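Local coordinates for protein apical membrane antigen AMA1 (Toxoplasma gondii ME49, PDB 4YIV) that plays an important role in host cell invasion as an essential microneme protein of the moving junction between parasite and host membranes, at residues D132-T143 with F159-I170; G239-L247 with D377-K385. All coordinates share one frame; numbering follows the deposited sequence.

Interaction 1. Residues D132-T143 with F159-I170; sequences DLGRCAEFAFKT and FVYDSKKRLCHI
The Phe159 ring packs against helix 132-141 with one face toward Ala137, whose CA stands 4.1 Å from the ring centroid of Phe159 in a CH-pi contact, while Leu133 CD1 meets the ring at its edge. Tyr161, next but one along the strand, sets one face against the backbone of Asp132 and Leu133; the backbone N of Ser163 lies over the opposite face, toward the rim. The Phe139 ring has Cys168 SG at its edge and Thr143 OG1 over one face. Between the three rings runs the disulfide, Cys136 SG to Cys168 SG 2.1 Å, with a torsion of 84° about the S-S bond. Cys136 SG approaches Phe159 obliquely, 3.5 Å from Phe159 CD2. With CG set between its backbone N and carbonyl carbon (chi1 70°), Phe159 lies alongside the helix, and its CB is 3.9 Å from Ala140 CB. Ile170 CD1 lies beside Ala140, 3.8 Å from its CB. At the other end Arg166, bent at chi3, turns NE and NH2 side-on to one oxygen of Asp132; NH2 to OD2 is 3.0 Å. Both nitrogens come from the same side above the carboxylate plane. The contact packs helix 132-141 on the hairpin 159-170 of an antiparallel sheet, its turn closed by a G1 bulge of Arg166 and Leu167 opposite Asp162. Tyr161 OH is buried with no hydrogen-bond partner in the model. Arg135 NH1 holds Asp132 OD1 weakly, and Asp132 and Glu119, a cadmium ligand bonded to Arg166 NH1, together probably offset the charge of Arg166.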
loop_
_atom_site.group_PDB
_atom_site.type_symbol
_atom_site.label_atom_id
_atom_site.label_comp_id
_atom_site.label_asym_id
_atom_site.label_seq_id
_atom_site.Cartn_x
_atom_site.Cartn_y
_atom_site.Cartn_z
ATOM N N ASP A 132 15.406 -0.852 6.787
ATOM C CA ASP A 132 14.735 -0.940 8.076
ATOM C C ASP A 132 13.320 -1.440 7.821
ATOM O O ASP A 132 12.823 -2.282 8.570
ATOM C CB ASP A 132 14.719 0.409 8.813
ATOM C CG ASP A 132 16.065 0.710 9.521
ATOM O OD1 ASP A 132 16.910 -0.203 9.637
ATOM O OD2 ASP A 132 16.289 1.862 9.951
ATOM N N LEU A 133 12.674 -0.934 6.768
ATOM C CA LEU A 133 11.312 -1.397 6.470
ATOM C C LEU A 133 11.315 -2.909 6.211
ATOM O O LEU A 133 10.459 -3.671 6.701
ATOM C CB LEU A 133 10.734 -0.649 5.279
ATOM C CG LEU A 133 9.320 -1.132 4.842
ATOM C CD1 LEU A 133 8.310 -1.095 5.982
ATOM C CD2 LEU A 133 8.783 -0.268 3.685
ATOM N N GLY A 134 12.297 -3.361 5.444
ATOM C CA GLY A 134 12.465 -4.783 5.220
ATOM C C GLY A 134 12.728 -5.607 6.456
ATOM O O GLY A 134 12.277 -6.743 6.526
ATOM N N ARG A 135 13.461 -5.056 7.428
ATOM C CA ARG A 135 13.751 -5.757 8.667
ATOM C C ARG A 135 12.464 -5.967 9.453
ATOM O O ARG A 135 12.257 -7.020 10.089
ATOM C CB ARG A 135 14.757 -4.975 9.523
ATOM C CG ARG A 135 16.179 -4.953 8.947
ATOM C CD ARG A 135 17.194 -4.240 9.869
ATOM N NE ARG A 135 18.485 -4.332 9.185
ATOM C CZ ARG A 135 18.995 -3.400 8.384
ATOM N NH1 ARG A 135 18.395 -2.215 8.225
ATOM N NH2 ARG A 135 20.146 -3.655 7.753
ATOM N N CYS A 136 11.579 -4.988 9.375
ATOM C CA CYS A 136 10.294 -5.115 10.079
ATOM C C CYS A 136 9.450 -6.215 9.412
ATOM O O CYS A 136 8.913 -7.113 10.082
ATOM C CB CYS A 136 9.571 -3.777 10.102
ATOM S SG CYS A 136 7.917 -3.796 10.887
ATOM N N ALA A 137 9.340 -6.139 8.103
ATOM C CA ALA A 137 8.610 -7.154 7.344
ATOM C C ALA A 137 9.165 -8.571 7.573
ATOM O O ALA A 137 8.408 -9.545 7.688
ATOM C CB ALA A 137 8.647 -6.802 5.884
ATOM N N GLU A 138 10.488 -8.699 7.643
ATOM C CA GLU A 138 11.106 -9.998 7.883
ATOM C C GLU A 138 10.783 -10.508 9.274
ATOM O O GLU A 138 10.522 -11.694 9.471
ATOM C CB GLU A 138 12.622 -9.890 7.657
ATOM C CG GLU A 138 13.381 -11.204 7.781
ATOM C CD GLU A 138 14.872 -11.046 7.459
ATOM O OE1 GLU A 138 15.583 -12.062 7.543
ATOM O OE2 GLU A 138 15.321 -9.909 7.143
ATOM N N PHE A 139 10.785 -9.596 10.242
ATOM C CA PHE A 139 10.386 -9.910 11.598
ATOM C C PHE A 139 8.958 -10.456 11.643
ATOM O O PHE A 139 8.671 -11.439 12.335
ATOM C CB PHE A 139 10.494 -8.674 12.475
ATOM C CG PHE A 139 10.079 -8.909 13.888
ATOM C CD1 PHE A 139 10.749 -9.830 14.671
ATOM C CD2 PHE A 139 9.016 -8.192 14.438
ATOM C CE1 PHE A 139 10.356 -10.058 15.991
ATOM C CE2 PHE A 139 8.606 -8.413 15.756
ATOM C CZ PHE A 139 9.271 -9.329 16.532
ATOM N N ALA A 140 8.071 -9.824 10.888
ATOM C CA ALA A 140 6.684 -10.311 10.792
ATOM C C ALA A 140 6.648 -11.685 10.088
ATOM O O ALA A 140 5.925 -12.606 10.514
ATOM C CB ALA A 140 5.829 -9.297 10.046
ATOM N N PHE A 141 7.444 -11.846 9.045
ATOM C CA PHE A 141 7.443 -13.128 8.327
ATOM C C PHE A 141 7.933 -14.272 9.230
ATOM O O PHE A 141 7.454 -15.411 9.119
ATOM C CB PHE A 141 8.294 -13.074 7.065
ATOM C CG PHE A 141 8.224 -14.336 6.265
ATOM C CD1 PHE A 141 7.071 -14.665 5.549
ATOM C CD2 PHE A 141 9.291 -15.238 6.270
ATOM C CE1 PHE A 141 6.998 -15.858 4.824
ATOM C CE2 PHE A 141 9.221 -16.436 5.554
ATOM C CZ PHE A 141 8.079 -16.749 4.832
ATOM N N LYS A 142 8.841 -13.959 10.159
ATOM C CA LYS A 142 9.374 -14.965 11.066
ATOM C C LYS A 142 8.587 -15.113 12.365
ATOM O O LYS A 142 8.991 -15.856 13.246
ATOM C CB LYS A 142 10.851 -14.635 11.350
ATOM C CG LYS A 142 11.680 -14.808 10.095
ATOM C CD LYS A 142 13.159 -14.448 10.276
ATOM C CE LYS A 142 13.885 -14.688 8.959
ATOM N NZ LYS A 142 15.343 -14.435 9.031
ATOM N N THR A 143 7.446 -14.437 12.454
ATOM C CA THR A 143 6.553 -14.487 13.615
ATOM C C THR A 143 5.244 -15.199 13.193
ATOM O O THR A 143 4.543 -14.740 12.294
ATOM C CB THR A 143 6.234 -13.046 14.166
ATOM O OG1 THR A 143 7.444 -12.376 14.581
ATOM C CG2 THR A 143 5.299 -13.092 15.348
ATOM N N PHE A 159 1.818 -6.441 9.689
ATOM C CA PHE A 159 2.625 -5.541 10.490
ATOM C C PHE A 159 2.321 -4.097 10.144
ATOM O O PHE A 159 1.810 -3.801 9.068
ATOM C CB PHE A 159 4.158 -5.790 10.286
ATOM C CG PHE A 159 4.658 -5.388 8.936
ATOM C CD1 PHE A 159 4.617 -6.278 7.885
ATOM C CD2 PHE A 159 5.146 -4.103 8.699
ATOM C CE1 PHE A 159 5.052 -5.923 6.619
ATOM C CE2 PHE A 159 5.590 -3.736 7.424
ATOM C CZ PHE A 159 5.542 -4.669 6.374
ATOM N N VAL A 160 2.712 -3.206 11.054
ATOM C CA VAL A 160 2.811 -1.791 10.735
ATOM C C VAL A 160 4.202 -1.327 11.158
ATOM O O VAL A 160 4.620 -1.505 12.321
ATOM C CB VAL A 160 1.704 -0.924 11.437
ATOM C CG1 VAL A 160 1.997 0.563 11.263
ATOM C CG2 VAL A 160 0.313 -1.264 10.869
ATOM N N TYR A 161 4.908 -0.737 10.208
ATOM C CA TYR A 161 6.183 -0.085 10.524
ATOM C C TYR A 161 5.917 1.394 10.802
ATOM O O TYR A 161 5.381 2.128 9.958
ATOM C CB TYR A 161 7.213 -0.258 9.396
ATOM C CG TYR A 161 8.593 0.281 9.795
ATOM C CD1 TYR A 161 9.202 -0.160 10.951
ATOM C CD2 TYR A 161 9.232 1.274 9.053
ATOM C CE1 TYR A 161 10.421 0.344 11.361
ATOM C CE2 TYR A 161 10.479 1.792 9.464
ATOM C CZ TYR A 161 11.055 1.316 10.611
ATOM O OH TYR A 161 12.278 1.801 11.055
ATOM N N ASP A 162 6.306 1.816 12.005
ATOM C CA ASP A 162 6.247 3.207 12.408
ATOM C C ASP A 162 7.637 3.730 12.130
ATOM O O ASP A 162 8.568 3.406 12.875
ATOM C CB ASP A 162 5.868 3.351 13.893
ATOM C CG ASP A 162 5.809 4.820 14.363
ATOM O OD1 ASP A 162 6.462 5.703 13.724
ATOM O OD2 ASP A 162 5.120 5.069 15.393
ATOM N N SER A 163 7.777 4.458 11.031
ATOM C CA SER A 163 9.097 4.834 10.532
ATOM C C SER A 163 9.641 6.043 11.288
ATOM O O SER A 163 10.845 6.306 11.260
ATOM C CB SER A 163 9.066 5.144 9.037
ATOM O OG SER A 163 8.244 6.269 8.759
ATOM N N LYS A 164 8.756 6.761 11.968
ATOM C CA LYS A 164 9.172 7.864 12.831
ATOM C C LYS A 164 9.791 7.353 14.146
ATOM O O LYS A 164 10.904 7.730 14.484
ATOM C CB LYS A 164 7.986 8.785 13.122
ATOM C CG LYS A 164 8.348 10.062 13.844
ATOM C CD LYS A 164 7.082 10.880 14.184
ATOM C CE LYS A 164 7.362 11.942 15.258
ATOM N NZ LYS A 164 6.175 12.795 15.595
ATOM N N LYS A 165 9.089 6.488 14.876
ATOM C CA LYS A 165 9.613 5.924 16.112
ATOM C C LYS A 165 10.535 4.737 15.901
ATOM O O LYS A 165 11.171 4.265 16.840
ATOM C CB LYS A 165 8.465 5.517 17.013
ATOM C CG LYS A 165 7.569 6.674 17.358
ATOM C CD LYS A 165 6.598 6.272 18.401
ATOM C CE LYS A 165 5.838 7.463 18.914
ATOM N NZ LYS A 165 4.892 6.998 19.980
ATOM N N ARG A 166 10.622 4.269 14.656
ATOM C CA ARG A 166 11.363 3.055 14.323
ATOM C C ARG A 166 10.957 1.883 15.182
ATOM O O ARG A 166 11.803 1.247 15.833
ATOM C CB ARG A 166 12.888 3.285 14.426
ATOM C CG ARG A 166 13.390 4.173 13.356
ATOM C CD ARG A 166 14.896 4.374 13.448
ATOM N NE ARG A 166 15.671 3.287 12.861
ATOM C CZ ARG A 166 16.719 2.694 13.433
ATOM N NH1 ARG A 166 17.137 3.059 14.640
ATOM N NH2 ARG A 166 17.365 1.720 12.792
ATOM N N LEU A 167 9.648 1.594 15.144
ATOM C CA LEU A 167 9.020 0.503 15.887
ATOM C C LEU A 167 8.268 -0.382 14.907
ATOM O O LEU A 167 7.556 0.136 14.052
ATOM C CB LEU A 167 8.030 1.031 16.929
ATOM C CG LEU A 167 8.669 1.755 18.102
ATOM C CD1 LEU A 167 7.576 2.288 18.998
ATOM C CD2 LEU A 167 9.603 0.811 18.854
ATOM N N CYS A 168 8.391 -1.685 15.104
ATOM C CA CYS A 168 7.733 -2.692 14.280
ATOM C C CYS A 168 6.563 -3.302 15.065
ATOM O O CYS A 168 6.756 -4.003 16.064
ATOM C CB CYS A 168 8.739 -3.764 13.868
ATOM S SG CYS A 168 8.096 -4.935 12.623
ATOM N N HIS A 169 5.353 -2.970 14.640
ATOM C CA HIS A 169 4.129 -3.523 15.225
ATOM C C HIS A 169 3.675 -4.760 14.516
ATOM O O HIS A 169 3.493 -4.724 13.311
ATOM C CB HIS A 169 2.972 -2.514 15.139
ATOM C CG HIS A 169 3.195 -1.275 15.946
ATOM N ND1 HIS A 169 2.779 -1.165 17.256
ATOM C CD2 HIS A 169 3.787 -0.101 15.635
ATOM C CE1 HIS A 169 3.120 0.023 17.721
ATOM N NE2 HIS A 169 3.737 0.683 16.761
ATOM N N ILE A 170 3.406 -5.799 15.292
ATOM C CA ILE A 170 2.764 -7.015 14.828
ATOM C C ILE A 170 1.315 -6.910 15.246
ATOM O O ILE A 170 1.044 -6.727 16.423
ATOM C CB ILE A 170 3.384 -8.286 15.448
ATOM C CG1 ILE A 170 4.871 -8.398 15.125
ATOM C CG2 ILE A 170 2.628 -9.531 14.950
ATOM C CD1 ILE A 170 5.192 -8.335 13.690
#

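Interaction 2. Residues G239-L247 with D377-K385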
loop_
_atom_site.group_PDB
_atom_site.type_symbol
_atom_site.label_atom_id
_atom_site.label_comp_id
_atom_site.label_asym_id
_atom_site.label_seq_id
_atom_site.Cartn_x
_atom_site.Cartn_y
_atom_site.Cartn_z
ATOM N N GLY A 239 0.001 5.727 -18.374
ATOM C CA GLY A 239 -0.680 5.477 -19.626
ATOM C C GLY A 239 -0.558 4.050 -20.103
ATOM O O GLY A 239 0.148 3.230 -19.509
ATOM N N VAL A 240 -1.256 3.761 -21.203
ATOM C CA VAL A 240 -1.234 2.444 -21.826
ATOM C C VAL A 240 -0.881 2.557 -23.315
ATOM O O VAL A 240 -1.374 3.439 -24.018
ATOM C CB VAL A 240 -2.588 1.727 -21.693
ATOM C CG1 VAL A 240 -2.947 1.559 -20.215
ATOM C CG2 VAL A 240 -3.662 2.519 -22.400
ATOM N N TRP A 241 -0.040 1.648 -23.781
ATOM C CA TRP A 241 0.417 1.684 -25.167
ATOM C C TRP A 241 -0.671 1.131 -26.081
ATOM O O TRP A 241 -1.014 -0.052 -26.006
ATOM C CB TRP A 241 1.710 0.884 -25.328
ATOM C CG TRP A 241 2.387 1.111 -26.664
ATOM C CD1 TRP A 241 2.438 0.239 -27.724
ATOM C CD2 TRP A 241 3.095 2.286 -27.078
ATOM N NE1 TRP A 241 3.134 0.804 -28.765
ATOM C CE2 TRP A 241 3.546 2.060 -28.396
ATOM C CE3 TRP A 241 3.393 3.509 -26.463
ATOM C CZ2 TRP A 241 4.283 3.005 -29.102
ATOM C CZ3 TRP A 241 4.125 4.451 -27.168
ATOM C CH2 TRP A 241 4.560 4.194 -28.473
ATOM N N LYS A 242 -1.216 1.998 -26.932
ATOM C CA LYS A 242 -2.270 1.613 -27.865
ATOM C C LYS A 242 -2.142 2.364 -29.192
ATOM O O LYS A 242 -1.865 3.571 -29.211
ATOM C CB LYS A 242 -3.646 1.868 -27.242
ATOM C CG LYS A 242 -4.193 0.678 -26.430
ATOM C CD LYS A 242 -5.409 1.043 -25.559
ATOM C CE LYS A 242 -6.504 1.825 -26.312
ATOM N NZ LYS A 242 -7.120 1.105 -27.469
ATOM N N LYS A 243 -2.334 1.639 -30.298
ATOM C CA LYS A 243 -2.249 2.235 -31.637
ATOM C C LYS A 243 -0.937 2.995 -31.815
ATOM O O LYS A 243 -0.926 4.177 -32.185
ATOM C CB LYS A 243 -3.438 3.167 -31.874
ATOM C CG LYS A 243 -4.796 2.471 -31.780
ATOM C CD LYS A 243 -5.969 3.474 -31.752
ATOM C CE LYS A 243 -6.129 4.161 -30.380
ATOM N NZ LYS A 243 -7.066 5.337 -30.388
ATOM N N GLY A 244 0.163 2.320 -31.504
ATOM C CA GLY A 244 1.484 2.889 -31.649
ATOM C C GLY A 244 1.761 4.174 -30.898
ATOM O O GLY A 244 2.666 4.913 -31.285
ATOM N N ARG A 245 1.019 4.466 -29.831
ATOM C CA ARG A 245 1.401 5.599 -28.986
ATOM C C ARG A 245 0.966 5.413 -27.530
ATOM O O ARG A 245 0.295 4.437 -27.193
ATOM C CB ARG A 245 0.838 6.906 -29.544
ATOM C CG ARG A 245 -0.654 6.980 -29.659
ATOM C CD ARG A 245 -1.072 8.354 -30.175
ATOM N NE ARG A 245 -2.523 8.547 -30.121
ATOM C CZ ARG A 245 -3.163 9.304 -29.226
ATOM N NH1 ARG A 245 -2.495 9.975 -28.296
ATOM N NH2 ARG A 245 -4.486 9.398 -29.260
ATOM N N CYS A 246 1.371 6.339 -26.668
ATOM C CA CYS A 246 1.048 6.201 -25.250
ATOM C C CYS A 246 -0.177 7.027 -24.953
ATOM O O CYS A 246 -0.165 8.256 -25.092
ATOM C CB CYS A 246 2.207 6.630 -24.336
ATOM S SG CYS A 246 1.820 6.268 -22.571
ATOM N N LEU A 247 -1.252 6.346 -24.568
ATOM C CA LEU A 247 -2.479 7.038 -24.174
ATOM C C LEU A 247 -2.530 7.152 -22.651
ATOM O O LEU A 247 -2.614 6.135 -21.943
ATOM C CB LEU A 247 -3.724 6.303 -24.660
ATOM C CG LEU A 247 -3.862 5.888 -26.131
ATOM C CD1 LEU A 247 -5.313 5.674 -26.453
ATOM C CD2 LEU A 247 -3.292 6.910 -27.040
ATOM N N ASP A 377 -1.757 7.991 -35.589
ATOM C CA ASP A 377 -2.995 7.408 -35.111
ATOM C C ASP A 377 -4.142 8.145 -35.797
ATOM O O ASP A 377 -4.518 9.240 -35.387
ATOM C CB ASP A 377 -3.080 7.509 -33.579
ATOM C CG ASP A 377 -4.406 7.018 -33.021
ATOM O OD1 ASP A 377 -5.167 6.343 -33.751
ATOM O OD2 ASP A 377 -4.683 7.305 -31.836
ATOM N N VAL A 378 -4.675 7.547 -36.858
ATOM C CA VAL A 378 -5.739 8.176 -37.634
ATOM C C VAL A 378 -7.016 8.355 -36.810
ATOM O O VAL A 378 -7.700 9.371 -36.938
ATOM C CB VAL A 378 -6.052 7.362 -38.908
ATOM C CG1 VAL A 378 -4.857 7.404 -39.858
ATOM C CG2 VAL A 378 -6.421 5.918 -38.567
ATOM N N GLN A 379 -7.317 7.374 -35.961
ATOM C CA GLN A 379 -8.508 7.405 -35.108
ATOM C C GLN A 379 -8.558 8.670 -34.243
ATOM O O GLN A 379 -9.631 9.238 -34.036
ATOM C CB GLN A 379 -8.557 6.140 -34.229
ATOM C CG GLN A 379 -9.302 6.261 -32.876
ATOM C CD GLN A 379 -10.809 6.447 -33.014
ATOM O OE1 GLN A 379 -11.465 5.744 -33.783
ATOM N NE2 GLN A 379 -11.364 7.393 -32.256
ATOM N N ALA A 380 -7.402 9.107 -33.746
ATOM C CA ALA A 380 -7.322 10.289 -32.882
ATOM C C ALA A 380 -6.587 11.432 -33.580
ATOM O O ALA A 380 -6.649 12.584 -33.147
ATOM C CB ALA A 380 -6.630 9.939 -31.555
ATOM N N CYS A 381 -5.903 11.104 -34.667
ATOM C CA CYS A 381 -5.132 12.083 -35.416
ATOM C C CYS A 381 -4.088 12.736 -34.511
ATOM O O CYS A 381 -4.106 13.946 -34.274
ATOM C CB CYS A 381 -6.051 13.130 -36.039
ATOM S SG CYS A 381 -5.392 13.789 -37.588
ATOM N N LYS A 382 -3.193 11.895 -34.000
ATOM C CA LYS A 382 -2.033 12.325 -33.235
ATOM C C LYS A 382 -0.934 11.286 -33.449
ATOM O O LYS A 382 -1.202 10.196 -33.955
ATOM C CB LYS A 382 -2.382 12.480 -31.754
ATOM C CG LYS A 382 -3.219 13.711 -31.430
ATOM C CD LYS A 382 -3.765 13.651 -30.011
ATOM C CE LYS A 382 -4.225 15.013 -29.513
ATOM N NZ LYS A 382 -3.191 16.066 -29.694
ATOM N N ARG A 383 0.300 11.625 -33.088
ATOM C CA ARG A 383 1.425 10.693 -33.214
ATOM C C ARG A 383 2.353 10.761 -32.003
ATOM O O ARG A 383 2.519 11.816 -31.382
ATOM C CB ARG A 383 2.220 10.985 -34.487
ATOM C CG ARG A 383 2.452 12.464 -34.694
ATOM C CD ARG A 383 3.009 12.802 -36.060
ATOM N NE ARG A 383 3.331 14.219 -36.104
ATOM C CZ ARG A 383 2.431 15.199 -36.062
ATOM N NH1 ARG A 383 1.125 14.946 -36.002
ATOM N NH2 ARG A 383 2.847 16.453 -36.093
ATOM N N GLN A 384 2.963 9.630 -31.676
ATOM C CA GLN A 384 3.906 9.586 -30.570
ATOM C C GLN A 384 5.129 10.437 -30.875
ATOM O O GLN A 384 5.583 10.513 -32.017
ATOM C CB GLN A 384 4.333 8.150 -30.280
ATOM C CG GLN A 384 5.401 7.997 -29.199
ATOM C CD GLN A 384 4.866 8.207 -27.782
ATOM O OE1 GLN A 384 3.652 8.224 -27.553
ATOM N NE2 GLN A 384 5.781 8.368 -26.823
ATOM N N LYS A 385 5.643 11.082 -29.837
ATOM C CA LYS A 385 6.904 11.799 -29.897
ATOM C C LYS A 385 7.718 11.439 -28.661
ATOM O O LYS A 385 7.382 11.826 -27.544
ATOM C CB LYS A 385 6.676 13.309 -29.974
ATOM C CG LYS A 385 7.950 14.091 -30.228
ATOM C CD LYS A 385 7.735 15.599 -30.166
ATOM C CE LYS A 385 9.076 16.338 -30.201
ATOM N NZ LYS A 385 8.960 17.703 -29.627
HETATM O O HOH W 1 1.532 9.784 -26.212
#
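Arg245 CG sits between its backbone N and carbonyl carbon (chi1 60°), and from there the chain runs extended to NE, carrying the guanidinium across to Asp377. Gln384 starts anti to its N but bends at chi2 (75°), which lays its amide beside the Cys246 backbone and the six-membered end of the Trp241 ring. Arg245 NE gives Asp377 OD2 a hydrogen bond of 3.0 Å that lies in the guanidinium plane, meets the anti lone pair and is fairly straight at 162°. NH2 adds a weak second bond to the same oxygen, and Lys243 NZ a weak, long one at 3.4 Å, its aliphatic CD resting near Asp377 OD1. Lys382 CB covers one guanidinium face over the centre, 4.1 Å from Arg245 CZ, and Leu247 CD2 lies over the opposite face. Beyond the two segments, Arg245 NH1 binds Ser397 and its NH2 pairs with Glu251. One residue on, Cys246 N donates to Gln384 OE1 at 3.1 Å from above the amide plane, and a water bridges OE1 to Cys246 O. Gln384 NE2 is taken by Thr386 and Ser395, and these bonds hold the amide's orientation; Trp241 CZ3 lies 3.8 Å from OE1. The hairpin 239-247, tied by Cys246 to Cys322, turns through a type I' turn at Lys243 and Gly244, and residues 377-385, leading into strand 384-389, pack against its turn end. Gln384 in effect takes the place a neighbouring strand's carbonyl could hold, and the join probably owes much to charge pairing, with Asp377 and Glu251 both offsetting Arg245.

Overall arrangement
The two contacts lie on opposite sides of the chain's centre, their own centres about 44 Å apart and their nearest atoms about 24 Å apart, with no element in common. Interaction 1 is short-range in sequence and buried: a helix packed on a hairpin that follows it in sequence, with aromatic rings, a disulfide and only a polar fringe. Interaction 2 joins residues far apart in the chain, in a partly buried, more peripheral place where arginine, aspartate, glutamine and water do most of the work. Both use an arginine on one aspartate oxygen, at the end of the apolar core in interaction 1 and at the centre of interaction 2.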